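PDB 5UAS: UlvanLyase-PL25 from Pseudoalteromonas sp. PLSV, which cleaves ulvan, the sulfated cell-wall polysaccharide of green seaweeds, as a polysaccharide lyase of family PL25 with a beta-propeller fold. Local coordinates for residues K101-I106 with N165-M170; N156-F161 with I175-R180. All blocks are in the same frame, centred on the assembly; numbering follows the deposited sequence.

Contact 1: K101-I106 with N165-M170. With 83Y (3-O-sulfo-alpha-L-rhamnopyranose), chain C.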
ATOM      1  N   LYS A 101       1.986   8.214   5.289  1.00 10.46           N
ATOM      2  CA  LYS A 101       1.735   7.269   6.372  1.00 10.53           C
ATOM      3  C   LYS A 101       2.775   6.152   6.312  1.00 12.77           C
ATOM      4  O   LYS A 101       3.393   5.923   5.265  1.00 11.98           O
ATOM      5  CB  LYS A 101       0.297   6.724   6.287  1.00 12.02           C
ATOM      6  CG  LYS A 101       0.027   5.876   5.019  1.00 14.67           C
ATOM      7  CD  LYS A 101      -1.471   5.382   4.936  1.00 11.13           C
ATOM      8  CE  LYS A 101      -2.423   6.395   4.250  1.00 12.08           C
ATOM      9  NZ  LYS A 101      -1.955   6.772   2.833  1.00 12.55           N
ATOM     10  N   PRO A 102       3.033   5.470   7.419  1.00 11.56           N
ATOM     11  CA  PRO A 102       4.289   4.717   7.532  1.00 11.76           C
ATOM     12  C   PRO A 102       4.273   3.321   6.923  1.00 12.65           C
ATOM     13  O   PRO A 102       3.243   2.641   6.843  1.00 11.14           O
ATOM     14  CB  PRO A 102       4.517   4.625   9.046  1.00 11.95           C
ATOM     15  CG  PRO A 102       3.078   4.590   9.607  1.00 12.57           C
ATOM     16  CD  PRO A 102       2.347   5.616   8.728  1.00  9.85           C
ATOM     17  N   THR A 103       5.477   2.896   6.523  1.00 11.84           N
ATOM     18  CA  THR A 103       5.792   1.537   6.077  1.00 11.37           C
ATOM     19  C   THR A 103       6.861   0.955   6.987  1.00 10.64           C
ATOM     20  O   THR A 103       7.810   1.663   7.343  1.00 13.05           O
ATOM     21  CB  THR A 103       6.302   1.581   4.626  1.00 10.95           C
ATOM     22  OG1 THR A 103       5.243   2.068   3.785  1.00 13.35           O
ATOM     23  CG2 THR A 103       6.794   0.187   4.138  1.00 12.17           C
ATOM     24  N   MET A 104       6.734  -0.332   7.347  1.00 10.04           N
ATOM     25  CA  MET A 104       7.597  -0.979   8.336  1.00 12.70           C
ATOM     26  C   MET A 104       8.437  -2.091   7.727  1.00 12.13           C
ATOM     27  O   MET A 104       8.016  -2.735   6.763  1.00 11.54           O
ATOM     28  CB  MET A 104       6.748  -1.599   9.468  1.00 13.25           C
ATOM     29  CG  MET A 104       7.530  -2.042  10.698  1.00 16.57           C
ATOM     30  SD  MET A 104       6.361  -3.012  11.707  1.00 17.19           S
ATOM     31  CE  MET A 104       5.154  -1.746  12.113  1.00 16.63           C
ATOM     32  N   LEU A 105       9.607  -2.342   8.337  1.00 12.09           N
ATOM     33  CA  LEU A 105      10.456  -3.476   7.994  1.00 12.50           C
ATOM     34  C   LEU A 105      11.294  -3.818   9.215  1.00 14.16           C
ATOM     35  O   LEU A 105      11.732  -2.906   9.935  1.00 14.08           O
ATOM     36  CB  LEU A 105      11.348  -3.144   6.780  1.00 12.49           C
ATOM     37  CG  LEU A 105      12.321  -4.235   6.282  1.00 14.58           C
ATOM     38  CD1 LEU A 105      12.505  -4.085   4.774  1.00 14.19           C
ATOM     39  CD2 LEU A 105      13.662  -4.152   6.986  1.00 16.23           C
ATOM     40  N   ILE A 106      11.491  -5.114   9.469  1.00 10.97           N
ATOM     41  CA  ILE A 106      12.364  -5.576  10.548  1.00 12.96           C
ATOM     42  C   ILE A 106      13.580  -6.197   9.888  1.00 15.77           C
ATOM     43  O   ILE A 106      13.446  -7.137   9.095  1.00 16.93           O
ATOM     44  CB  ILE A 106      11.668  -6.583  11.487  1.00 14.14           C
ATOM     45  CG1 ILE A 106      10.389  -5.960  12.072  1.00 15.30           C
ATOM     46  CG2 ILE A 106      12.645  -7.062  12.615  1.00 13.67           C
ATOM     47  CD1 ILE A 106       9.557  -6.946  12.942  1.00 19.42           C
ATOM     48  N   ASN A 165       6.174   4.338  -0.059  1.00 11.01           N
ATOM     49  CA  ASN A 165       7.179   3.380   0.395  1.00  9.88           C
ATOM     50  C   ASN A 165       6.648   1.966   0.487  1.00  8.52           C
ATOM     51  O   ASN A 165       5.632   1.709   1.146  1.00 11.04           O
ATOM     52  CB  ASN A 165       7.688   3.806   1.768  1.00 11.26           C
ATOM     53  CG  ASN A 165       8.368   5.122   1.716  1.00 13.16           C
ATOM     54  OD1 ASN A 165       9.281   5.336   0.910  1.00 15.08           O
ATOM     55  ND2 ASN A 165       7.919   6.037   2.546  1.00 11.35           N
ATOM     56  N   GLN A 166       7.385   1.026  -0.094  1.00 10.16           N
ATOM     57  CA  GLN A 166       7.047  -0.379   0.015  1.00 10.34           C
ATOM     58  C   GLN A 166       8.345  -1.110   0.264  1.00 12.36           C
ATOM     59  O   GLN A 166       9.252  -1.051  -0.568  1.00 13.88           O
ATOM     60  CB  GLN A 166       6.334  -0.871  -1.245  1.00 10.46           C
ATOM     61  CG  GLN A 166       5.175   0.083  -1.577  1.00 11.56           C
ATOM     62  CD  GLN A 166       4.495  -0.231  -2.889  1.00 14.40           C
ATOM     63  OE1 GLN A 166       4.155  -1.373  -3.166  1.00 17.46           O
ATOM     64  NE2 GLN A 166       4.227   0.793  -3.658  1.00 15.90           N
ATOM     65  N   ALA A 167       8.455  -1.752   1.422  1.00 11.35           N
ATOM     66  CA  ALA A 167       9.732  -2.268   1.900  1.00 12.82           C
ATOM     67  C   ALA A 167       9.701  -3.789   1.902  1.00 13.33           C
ATOM     68  O   ALA A 167       8.788  -4.389   2.471  1.00 14.60           O
ATOM     69  CB  ALA A 167      10.032  -1.740   3.309  1.00 12.04           C
ATOM     70  N   ILE A 168      10.693  -4.397   1.259  1.00 13.56           N
ATOM     71  CA  ILE A 168      10.778  -5.845   1.098  1.00 13.52           C
ATOM     72  C   ILE A 168      12.153  -6.311   1.554  1.00 13.01           C
ATOM     73  O   ILE A 168      13.177  -5.734   1.160  1.00 14.55           O
ATOM     74  CB  ILE A 168      10.519  -6.262  -0.360  1.00 14.03           C
ATOM     75  CG1 ILE A 168       9.112  -5.839  -0.770  1.00 14.19           C
ATOM     76  CG2 ILE A 168      10.686  -7.790  -0.514  1.00 15.34           C
ATOM     77  CD1 ILE A 168       8.750  -6.105  -2.217  1.00 16.42           C
ATOM     78  N   LYS A 169      12.184  -7.360   2.365  1.00 13.04           N
ATOM     79  CA  LYS A 169      13.440  -7.980   2.795  1.00 12.30           C
ATOM     80  C   LYS A 169      13.524  -9.382   2.208  1.00 15.11           C
ATOM     81  O   LYS A 169      12.586 -10.174   2.354  1.00 15.07           O
ATOM     82  CB  LYS A 169      13.545  -8.061   4.324  1.00 12.11           C
ATOM     83  CG  LYS A 169      14.931  -8.524   4.813  1.00 12.51           C
ATOM     84  CD  LYS A 169      15.060  -8.553   6.337  1.00 13.42           C
ATOM     85  CE  LYS A 169      14.191  -9.657   6.960  1.00 15.48           C
ATOM     86  NZ  LYS A 169      14.553  -9.785   8.420  1.00 17.40           N
ATOM     87  N   MET A 170      14.640  -9.694   1.558  1.00 17.35           N
ATOM     88  CA  MET A 170      14.803 -11.014   0.966  1.00 18.33           C
ATOM     89  C   MET A 170      15.381 -11.981   2.003  1.00 18.50           C
ATOM     90  O   MET A 170      15.747 -11.591   3.109  1.00 17.72           O
ATOM     91  CB  MET A 170      15.680 -10.930  -0.290  1.00 21.65           C
ATOM     92  CG  MET A 170      15.181  -9.865  -1.280  1.00 21.15           C
ATOM     93  SD  MET A 170      13.436 -10.028  -1.715  1.00 21.15           S
ATOM     94  CE  MET A 170      13.480 -11.574  -2.644  1.00 22.68           C
TER
HETATM   95  C1  83Y C   3      -3.663   9.002  -4.180  1.00 15.95           C
HETATM   96  C2  83Y C   3      -3.717   8.405  -2.783  1.00 14.23           C
HETATM   97  C3  83Y C   3      -4.816   9.075  -1.937  1.00 16.14           C
HETATM   98  C4  83Y C   3      -6.175   9.108  -2.645  1.00 15.40           C
HETATM   99  C5  83Y C   3      -6.007   9.622  -4.062  1.00 14.65           C
HETATM  100  C6  83Y C   3      -7.315   9.457  -4.839  1.00 14.76           C
HETATM  101  O1S 83Y C   3      -4.390   7.841   1.599  1.00 13.90           O
HETATM  102  O2  83Y C   3      -3.955   7.025  -2.891  1.00 13.96           O
HETATM  103  O2S 83Y C   3      -5.251  10.100   0.969  1.00 17.85           O
HETATM  104  O3  83Y C   3      -4.918   8.368  -0.718  1.00 14.60           O
HETATM  105  O3S 83Y C   3      -3.014   9.385   0.414  1.00 16.99           O
HETATM  106  O5  83Y C   3      -4.952   8.972  -4.776  1.00 16.30           O
HETATM  107  S   83Y C   3      -4.392   8.949   0.629  1.00 16.64           S
HETATM  108  O4  83Y C   3      -7.068  10.024  -1.978  1.00 16.28           O
HETATM  109  O   HOH W   1       5.283   4.818   3.798  1.00 11.92           O
HETATM  110  O   HOH W   2       9.053  -4.844   5.245  1.00 16.48           O

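Contact 2: N156-F161 with I175-R180. With BDP (beta-D-glucopyranuronic acid), chain B.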
ATOM      1  N   ASN A 156      17.391   8.943   7.470  1.00 24.87           N
ATOM      2  CA  ASN A 156      17.159   9.768   6.298  1.00 28.55           C
ATOM      3  C   ASN A 156      18.341   9.627   5.345  1.00 29.87           C
ATOM      4  O   ASN A 156      19.065  10.575   5.047  1.00 33.06           O
ATOM      5  CB  ASN A 156      16.891  11.217   6.707  1.00 29.95           C
ATOM      6  CG  ASN A 156      15.739  11.327   7.695  1.00 29.67           C
ATOM      7  OD1 ASN A 156      14.903  10.430   7.771  1.00 21.61           O
ATOM      8  ND2 ASN A 156      15.704  12.416   8.479  1.00 31.31           N
ATOM      9  N   ASN A 157      18.560   8.371   4.934  1.00 24.42           N
ATOM     10  CA  ASN A 157      19.642   7.950   4.043  1.00 20.20           C
ATOM     11  C   ASN A 157      19.087   7.435   2.716  1.00 17.16           C
ATOM     12  O   ASN A 157      19.752   6.697   1.983  1.00 17.33           O
ATOM     13  CB  ASN A 157      20.475   6.864   4.719  1.00 20.43           C
ATOM     14  CG  ASN A 157      19.624   5.663   5.131  1.00 19.82           C
ATOM     15  OD1 ASN A 157      18.403   5.683   4.981  1.00 18.35           O
ATOM     16  ND2 ASN A 157      20.272   4.599   5.612  1.00 18.33           N
ATOM     17  N   ILE A 158      17.845   7.772   2.432  1.00 16.72           N
ATOM     18  CA  ILE A 158      17.226   7.519   1.148  1.00 15.37           C
ATOM     19  C   ILE A 158      16.948   8.879   0.520  1.00 16.00           C
ATOM     20  O   ILE A 158      16.966   9.911   1.196  1.00 16.35           O
ATOM     21  CB  ILE A 158      15.928   6.708   1.300  1.00 14.48           C
ATOM     22  CG1 ILE A 158      14.923   7.518   2.155  1.00 15.16           C
ATOM     23  CG2 ILE A 158      16.229   5.373   1.959  1.00 16.45           C
ATOM     24  CD1 ILE A 158      13.629   6.729   2.555  1.00 14.69           C
ATOM     25  N   THR A 159      16.615   8.876  -0.769  1.00 14.94           N
ATOM     26  CA  THR A 159      16.342  10.160  -1.406  1.00 14.51           C
ATOM     27  C   THR A 159      15.109  10.818  -0.783  1.00 13.65           C
ATOM     28  O   THR A 159      14.119  10.145  -0.471  1.00 13.20           O
ATOM     29  CB  THR A 159      16.158  10.016  -2.918  1.00 15.95           C
ATOM     30  OG1 THR A 159      15.887  11.317  -3.464  1.00 18.36           O
ATOM     31  CG2 THR A 159      14.986   9.061  -3.247  1.00 17.14           C
ATOM     32  N   PRO A 160      15.132  12.134  -0.574  1.00 15.37           N
ATOM     33  CA  PRO A 160      13.923  12.813  -0.095  1.00 12.74           C
ATOM     34  C   PRO A 160      12.797  12.837  -1.106  1.00 13.61           C
ATOM     35  O   PRO A 160      11.645  13.065  -0.708  1.00 14.49           O
ATOM     36  CB  PRO A 160      14.419  14.228   0.217  1.00 14.06           C
ATOM     37  CG  PRO A 160      15.547  14.409  -0.781  1.00 16.75           C
ATOM     38  CD  PRO A 160      16.242  13.074  -0.817  1.00 18.62           C
ATOM     39  N   PHE A 161      13.072  12.553  -2.385  1.00 12.90           N
ATOM     40  CA  PHE A 161      12.056  12.628  -3.437  1.00 12.86           C
ATOM     41  C   PHE A 161      11.391  11.265  -3.517  1.00 12.51           C
ATOM     42  O   PHE A 161      11.762  10.407  -4.314  1.00 13.99           O
ATOM     43  CB  PHE A 161      12.698  13.020  -4.770  1.00 12.94           C
ATOM     44  CG  PHE A 161      13.475  14.291  -4.689  1.00 14.60           C
ATOM     45  CD1 PHE A 161      12.835  15.483  -4.415  1.00 14.17           C
ATOM     46  CD2 PHE A 161      14.858  14.287  -4.845  1.00 16.02           C
ATOM     47  CE1 PHE A 161      13.564  16.665  -4.321  1.00 16.82           C
ATOM     48  CE2 PHE A 161      15.596  15.459  -4.761  1.00 17.01           C
ATOM     49  CZ  PHE A 161      14.957  16.650  -4.495  1.00 15.23           C
ATOM     50  N   ILE A 175      17.599  -5.579   1.536  1.00 15.30           N
ATOM     51  CA  ILE A 175      16.410  -4.737   1.681  1.00 15.49           C
ATOM     52  C   ILE A 175      16.208  -3.937   0.399  1.00 15.72           C
ATOM     53  O   ILE A 175      17.142  -3.266  -0.080  1.00 16.64           O
ATOM     54  CB  ILE A 175      16.540  -3.792   2.891  1.00 15.44           C
ATOM     55  CG1 ILE A 175      16.565  -4.625   4.170  1.00 19.05           C
ATOM     56  CG2 ILE A 175      15.416  -2.756   2.911  1.00 12.83           C
ATOM     57  CD1 ILE A 175      17.083  -3.856   5.375  1.00 19.03           C
ATOM     58  N   TYR A 176      15.001  -4.031  -0.162  1.00 13.74           N
ATOM     59  CA  TYR A 176      14.577  -3.243  -1.310  1.00 14.00           C
ATOM     60  C   TYR A 176      13.445  -2.319  -0.883  1.00 14.77           C
ATOM     61  O   TYR A 176      12.415  -2.779  -0.380  1.00 15.87           O
ATOM     62  CB  TYR A 176      14.117  -4.138  -2.464  1.00 13.54           C
ATOM     63  CG  TYR A 176      15.235  -4.970  -3.019  1.00 16.54           C
ATOM     64  CD1 TYR A 176      15.650  -6.134  -2.386  1.00 16.93           C
ATOM     65  CD2 TYR A 176      15.923  -4.557  -4.155  1.00 14.59           C
ATOM     66  CE1 TYR A 176      16.688  -6.892  -2.905  1.00 18.94           C
ATOM     67  CE2 TYR A 176      16.955  -5.309  -4.686  1.00 15.67           C
ATOM     68  CZ  TYR A 176      17.334  -6.473  -4.054  1.00 18.26           C
ATOM     69  OH  TYR A 176      18.364  -7.221  -4.534  1.00 20.49           O
ATOM     70  N   LEU A 177      13.645  -1.027  -1.077  1.00 13.13           N
ATOM     71  CA  LEU A 177      12.629  -0.013  -0.828  1.00 13.26           C
ATOM     72  C   LEU A 177      12.161   0.500  -2.192  1.00 14.21           C
ATOM     73  O   LEU A 177      12.926   1.129  -2.924  1.00 15.56           O
ATOM     74  CB  LEU A 177      13.181   1.118   0.037  1.00 12.90           C
ATOM     75  CG  LEU A 177      12.106   2.154   0.298  1.00 14.55           C
ATOM     76  CD1 LEU A 177      11.106   1.605   1.332  1.00 14.95           C
ATOM     77  CD2 LEU A 177      12.739   3.463   0.790  1.00 14.55           C
ATOM     78  N   PHE A 178      10.921   0.177  -2.544  1.00 12.28           N
ATOM     79  CA  PHE A 178      10.272   0.641  -3.762  1.00 10.70           C
ATOM     80  C   PHE A 178       9.457   1.895  -3.442  1.00 11.91           C
ATOM     81  O   PHE A 178       8.776   1.959  -2.405  1.00 14.21           O
ATOM     82  CB  PHE A 178       9.335  -0.435  -4.306  1.00 11.22           C
ATOM     83  CG  PHE A 178      10.044  -1.667  -4.758  1.00 11.98           C
ATOM     84  CD1 PHE A 178      10.455  -2.613  -3.841  1.00 14.45           C
ATOM     85  CD2 PHE A 178      10.321  -1.863  -6.109  1.00 15.01           C
ATOM     86  CE1 PHE A 178      11.136  -3.739  -4.246  1.00 17.40           C
ATOM     87  CE2 PHE A 178      11.000  -2.991  -6.524  1.00 19.03           C
ATOM     88  CZ  PHE A 178      11.423  -3.924  -5.580  1.00 17.41           C
ATOM     89  N   PHE A 179       9.485   2.856  -4.359  1.00 10.10           N
ATOM     90  CA  PHE A 179       8.707   4.087  -4.228  1.00 11.21           C
ATOM     91  C   PHE A 179       8.691   4.833  -5.562  1.00 13.41           C
ATOM     92  O   PHE A 179       9.458   4.536  -6.489  1.00 14.19           O
ATOM     93  CB  PHE A 179       9.273   5.000  -3.110  1.00 12.71           C
ATOM     94  CG  PHE A 179      10.743   5.330  -3.261  1.00 11.27           C
ATOM     95  CD1 PHE A 179      11.721   4.447  -2.806  1.00 12.06           C
ATOM     96  CD2 PHE A 179      11.147   6.511  -3.879  1.00 13.13           C
ATOM     97  CE1 PHE A 179      13.090   4.743  -2.953  1.00 12.90           C
ATOM     98  CE2 PHE A 179      12.499   6.832  -4.022  1.00 13.35           C
ATOM     99  CZ  PHE A 179      13.481   5.930  -3.553  1.00 12.97           C
ATOM    100  N   ARG A 180       7.831   5.844  -5.627  1.00 13.31           N
ATOM    101  CA  ARG A 180       7.853   6.802  -6.723  1.00 13.39           C
ATOM    102  C   ARG A 180       8.821   7.937  -6.389  1.00 13.64           C
ATOM    103  O   ARG A 180       8.711   8.560  -5.324  1.00 15.16           O
ATOM    104  CB  ARG A 180       6.446   7.325  -6.962  1.00 14.70           C
ATOM    105  CG  ARG A 180       6.375   8.308  -8.115  1.00 14.51           C
ATOM    106  CD  ARG A 180       4.947   8.844  -8.202  1.00 16.32           C
ATOM    107  NE  ARG A 180       4.630   9.695  -7.048  1.00 12.09           N
ATOM    108  CZ  ARG A 180       3.439  10.222  -6.785  1.00 14.33           C
ATOM    109  NH1 ARG A 180       2.386   9.949  -7.568  1.00 15.19           N
ATOM    110  NH2 ARG A 180       3.288  11.001  -5.701  1.00 13.92           N
TER
HETATM  111  C1  BDP B   2      -2.346  13.907  -4.804  1.00 19.10           C
HETATM  112  C2  BDP B   2      -3.752  13.359  -5.136  1.00 16.98           C
HETATM  113  C3  BDP B   2      -3.543  12.067  -5.861  1.00 18.05           C
HETATM  114  C4  BDP B   2      -2.724  11.106  -5.081  1.00 19.18           C
HETATM  115  C5  BDP B   2      -1.428  11.707  -4.702  1.00 16.21           C
HETATM  116  C6  BDP B   2      -0.219  11.546  -5.685  1.00 15.08           C
HETATM  117  O2  BDP B   2      -4.487  13.190  -3.917  1.00 20.98           O
HETATM  118  O3  BDP B   2      -3.074  12.257  -7.206  1.00 18.77           O
HETATM  119  O4  BDP B   2      -3.309  10.371  -3.989  1.00 17.19           O
HETATM  120  O5  BDP B   2      -1.489  12.963  -4.106  1.00 16.68           O
HETATM  121  O6A BDP B   2      -0.225  10.673  -6.560  1.00 14.99           O
HETATM  122  O6B BDP B   2       0.774  12.282  -5.549  1.00 16.49           O

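Contact 1: K101-I106 with N165-M170
Thr103 turns its hydroxyl onto the backbone of Asn165: OG1 donates to Asn165 O at 2.7 Å, approaching from above the carbonyl plane. The other branch of the same threonine, CG2, points along the neighbouring strand and lies 3.9 Å from Ala167 CB. Next comes Leu105, whose CG is anti to the backbone N (chi1 180°); this carries CD1 across to Ala167 CB at 3.7 Å and on to Lys169 CB. The lysine comes back the other way. Its chain bends at chi3, and NZ gives a 2.9 Å bond to Ile106 O, tilted 26° from the carbonyl plane, while also forming a salt bridge with Asp108. Two waters fill in the polar links: one accepts a hydrogen bond from Asn165 ND2 and donates to Thr103 OG1 and Lys101 O, the other donates to both Met104 O and Ala167 O. Just before strand 103-106, Lys101 NZ reaches sulfate oxygen O1S of the rhamnose at 2.9 Å. The strands run nearly parallel (15°) with axes 6.6 Å apart, as first strands of adjacent propeller blades do. No direct backbone hydrogen bond joins them, so side chains and bridging waters hold this seam between blades.

Contact 2: N156-F161 with I175-R180
Thr159 CG2 lies against the CE2-CZ side of the Phe179 ring, the methyl coming in obliquely, 3.4 Å from CE2. The phenylalanine's CG sits between the backbone N and the carbonyl carbon (chi1 55°), lifting the ring off strand 175-180 toward the loop. Phe161 O comes in near the ring plane, 3.7 Å from Phe179 CE2, so a carbonyl oxygen faces the weakly positive ring edge. An ST turn shapes the loop here: Thr159 OG1 accepts from Phe161 N at 3.3 Å, and Gln191 OE1 accepts from Thr159 N. Farther back, Ile158 and Leu177 cross at about a right angle, CD1 of the isoleucine touching CD2 of the leucine at 3.8 Å. At the far end of the strand Arg180 grips the glucuronate carboxylate with two bonds: NH1 to O6A at 2.9 Å (162°) and NH2 to O6B at 2.8 Å (166°). Gly182 O holds NE and Thr163 OG1 holds NH2, which fixes the guanidinium's rotation. A leucine in place of Arg180 would probably leave the carboxylate without this paired positive mate and weaken the hold on glucuronate. Across the contact itself there is no hydrogen bond: apolar side chains and a ring edge seat the loop against a strand whose end carries a substrate-binding charge.

In the fold
Contact 1 and contact 2 have centres 10 Å apart and share one blade, because strands 165-169 and 175-180 are antiparallel neighbours in its sheet. Probable hydrogen bonds run from Gln166 N to Phe178 O (2.9 Å) and from Tyr176 N to Ile168 O (2.8 Å), while Leu105 CD1 packs on Ile175 CG2. Contact 1 thus joins this blade to the preceding one, and contact 2 backs the blade's second strand with the loop that precedes strand 165-169. Both end at the glycan: Lys101 meets a sulfate and Arg180 the carboxylate of the adjoining sugar. The side chain of Tyr164, the proton acceptor, is about 4 Å from those of both Gln166 and Arg180.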